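Local atomic coordinates of aromatic-amino-acid:2-oxoglutarate transaminase (Candida albicans, PDB entry 6HND), a protein that probably transfers amino groups between aromatic amino acids or 2-aminoadipate and 2-oxo acids, using pyridoxal 5'-phosphate as cofactor. Residues D168-A173 with I278-Y283. Sequence-based numbering, arbitrary orientation.
Sequences DGLNKA and IEDDPY. With PLP (pyridoxal-5'-phosphate), chain E.
L170 reaches from helix 166-177 to the carboxylate of D280, crossing that side chain at about a right angle, with CD1 resting 3.4 Å from D280 OD2; its other methyl, CD2, lies 4.0 Å from I278 CG2. Helix and strand run antiparallel here, at 175°. A turn further along, A173 CB fits against the I278 side chain, 3.8 Å from CD1; with CG1 beside the backbone N (chi1 -59°), I278 brings CG1, CG2 and CD1 all within contact of that one methyl. These four residues form the tight part, and on strand 333-338 L334 packs on A173, and V336 on L170 and D280. Toward the cofactor the two segments part: P282 and Y283 do not touch the helix segment but meet pyridoxal phosphate, P282 CG lying 3.7 Å from its C2. Y283 OH hydrogen-bonds the cofactor O3 at 3.1 Å. D280 OD2 is 2.7 Å from the pyridine N1 and also hydrogen-bonds Y245 OH, which probably steadies the carboxylate; negative charge beside N1 would be expected to favour the protonated pyridine. On the helix side away from the strand, K172 NZ forms a salt bridge with D168 OD2, and D168 packs on V369 of the second subunit. A strand aspartate beside the pyridine nitrogen, and a helix start whose A166 and S167 hydrogen-bond the cofactor through their backbone N atoms, are characteristic of fold-type I aminotransferases.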
loop_
_atom_site.group_PDB
_atom_site.type_symbol
_atom_site.label_atom_id
_atom_site.label_comp_id
_atom_site.label_asym_id
_atom_site.label_seq_id
_atom_site.Cartn_x
_atom_site.Cartn_y
_atom_site.Cartn_z
ATOM N N ASP B 168 2.380 -8.129 0.356
ATOM C CA ASP B 168 3.260 -6.965 0.585
ATOM C C ASP B 168 4.582 -7.376 1.290
ATOM O O ASP B 168 5.686 -6.915 0.839
ATOM C CB ASP B 168 2.535 -5.896 1.403
ATOM C CG ASP B 168 3.345 -4.619 1.394
ATOM O OD1 ASP B 168 3.778 -4.242 0.286
ATOM O OD2 ASP B 168 3.571 -4.039 2.488
ATOM N N GLY B 169 4.501 -8.150 2.380
ATOM C CA GLY B 169 5.682 -8.707 3.077
ATOM C C GLY B 169 6.580 -9.532 2.153
ATOM O O GLY B 169 7.801 -9.349 2.186
ATOM N N LEU B 170 5.984 -10.400 1.332
ATOM C CA LEU B 170 6.696 -11.280 0.366
ATOM C C LEU B 170 7.401 -10.468 -0.730
ATOM O O LEU B 170 8.497 -10.860 -1.169
ATOM C CB LEU B 170 5.687 -12.244 -0.260
ATOM C CG LEU B 170 5.082 -13.283 0.682
ATOM C CD1 LEU B 170 4.011 -14.069 -0.050
ATOM C CD2 LEU B 170 6.160 -14.195 1.249
ATOM N N ASN B 171 6.796 -9.386 -1.194
ATOM C CA ASN B 171 7.425 -8.501 -2.202
ATOM C C ASN B 171 8.597 -7.757 -1.550
ATOM O O ASN B 171 9.652 -7.650 -2.165
ATOM C CB ASN B 171 6.414 -7.549 -2.826
ATOM C CG ASN B 171 7.066 -6.746 -3.922
ATOM O OD1 ASN B 171 7.580 -7.361 -4.873
ATOM N ND2 ASN B 171 7.067 -5.415 -3.780
ATOM N N LYS B 172 8.408 -7.294 -0.327
ATOM C CA LYS B 172 9.466 -6.652 0.474
ATOM C C LYS B 172 10.648 -7.625 0.623
ATOM O O LYS B 172 11.798 -7.192 0.492
ATOM C CB LYS B 172 8.847 -6.204 1.795
ATOM C CG LYS B 172 7.981 -4.944 1.709
ATOM C CD LYS B 172 7.137 -4.711 2.976
ATOM C CE LYS B 172 6.814 -3.252 3.198
ATOM N NZ LYS B 172 5.986 -2.655 2.108
ATOM N N ALA B 173 10.381 -8.903 0.884
ATOM C CA ALA B 173 11.414 -9.919 1.140
ATOM C C ALA B 173 12.113 -10.274 -0.166
ATOM O O ALA B 173 13.327 -10.410 -0.148
ATOM C CB ALA B 173 10.785 -11.154 1.726
ATOM N N ILE B 278 12.917 -17.036 3.471
ATOM C CA ILE B 278 11.633 -16.281 3.567
ATOM C C ILE B 278 10.594 -17.284 4.095
ATOM O O ILE B 278 10.282 -18.268 3.397
ATOM C CB ILE B 278 11.263 -15.639 2.216
ATOM C CG1 ILE B 278 12.350 -14.684 1.727
ATOM C CG2 ILE B 278 9.919 -14.931 2.301
ATOM C CD1 ILE B 278 12.285 -14.367 0.247
ATOM N N GLU B 279 10.124 -17.048 5.314
ATOM C CA GLU B 279 9.102 -17.859 6.006
ATOM C C GLU B 279 7.778 -17.110 5.887
ATOM O O GLU B 279 7.681 -15.948 6.373
ATOM C CB GLU B 279 9.475 -18.088 7.479
ATOM C CG GLU B 279 8.443 -18.911 8.247
ATOM C CD GLU B 279 8.783 -19.117 9.735
ATOM O OE1 GLU B 279 8.829 -18.112 10.491
ATOM O OE2 GLU B 279 8.963 -20.282 10.153
ATOM N N ASP B 280 6.803 -17.730 5.246
ATOM C CA ASP B 280 5.440 -17.166 5.125
ATOM C C ASP B 280 4.573 -17.995 6.071
ATOM O O ASP B 280 4.641 -19.201 5.954
ATOM C CB ASP B 280 5.026 -17.164 3.649
ATOM C CG ASP B 280 3.697 -16.504 3.304
ATOM O OD1 ASP B 280 3.049 -15.912 4.205
ATOM O OD2 ASP B 280 3.333 -16.576 2.113
ATOM N N ASP B 281 3.852 -17.361 6.998
ATOM C CA ASP B 281 3.000 -18.054 7.991
ATOM C C ASP B 281 1.705 -17.273 8.212
ATOM O O ASP B 281 1.474 -16.727 9.279
ATOM C CB ASP B 281 3.751 -18.264 9.315
ATOM C CG ASP B 281 3.055 -19.299 10.183
ATOM O OD1 ASP B 281 2.647 -20.338 9.600
ATOM O OD2 ASP B 281 2.886 -19.043 11.415
ATOM N N PRO B 282 0.782 -17.246 7.227
ATOM C CA PRO B 282 -0.518 -16.608 7.414
ATOM C C PRO B 282 -1.532 -17.312 8.339
ATOM O O PRO B 282 -2.387 -16.622 8.850
ATOM C CB PRO B 282 -1.046 -16.507 5.982
ATOM C CG PRO B 282 -0.382 -17.667 5.272
ATOM C CD PRO B 282 0.991 -17.781 5.879
ATOM N N TYR B 283 -1.413 -18.608 8.608
ATOM C CA TYR B 283 -2.411 -19.343 9.451
ATOM C C TYR B 283 -1.771 -20.486 10.256
ATOM O O TYR B 283 -2.520 -21.400 10.652
ATOM C CB TYR B 283 -3.552 -19.889 8.579
ATOM C CG TYR B 283 -3.082 -20.249 7.197
ATOM C CD1 TYR B 283 -1.962 -21.037 7.051
ATOM C CD2 TYR B 283 -3.687 -19.732 6.062
ATOM C CE1 TYR B 283 -1.457 -21.322 5.803
ATOM C CE2 TYR B 283 -3.174 -19.986 4.801
ATOM C CZ TYR B 283 -2.043 -20.777 4.682
ATOM O OH TYR B 283 -1.495 -21.103 3.475
HETATM N N1 PLP E . 0.753 -16.504 1.426
HETATM C C2 PLP E . -0.036 -17.554 1.614
HETATM C C2A PLP E . 0.625 -18.881 1.763
HETATM C C3 PLP E . -1.447 -17.398 1.704
HETATM O O3 PLP E . -2.231 -18.501 1.904
HETATM C C4 PLP E . -2.017 -16.105 1.571
HETATM C C4A PLP E . -3.476 -15.929 1.762
HETATM C C5 PLP E . -1.141 -15.014 1.387
HETATM C C6 PLP E . 0.206 -15.275 1.306
HETATM C C5A PLP E . -1.616 -13.607 1.136
HETATM O O4P PLP E . -2.105 -12.896 2.305
HETATM P P PLP E . -2.533 -11.338 2.175
HETATM O O1P PLP E . -1.573 -10.692 1.184
HETATM O O2P PLP E . -2.417 -10.881 3.628
HETATM O O3P PLP E . -3.940 -11.322 1.671
#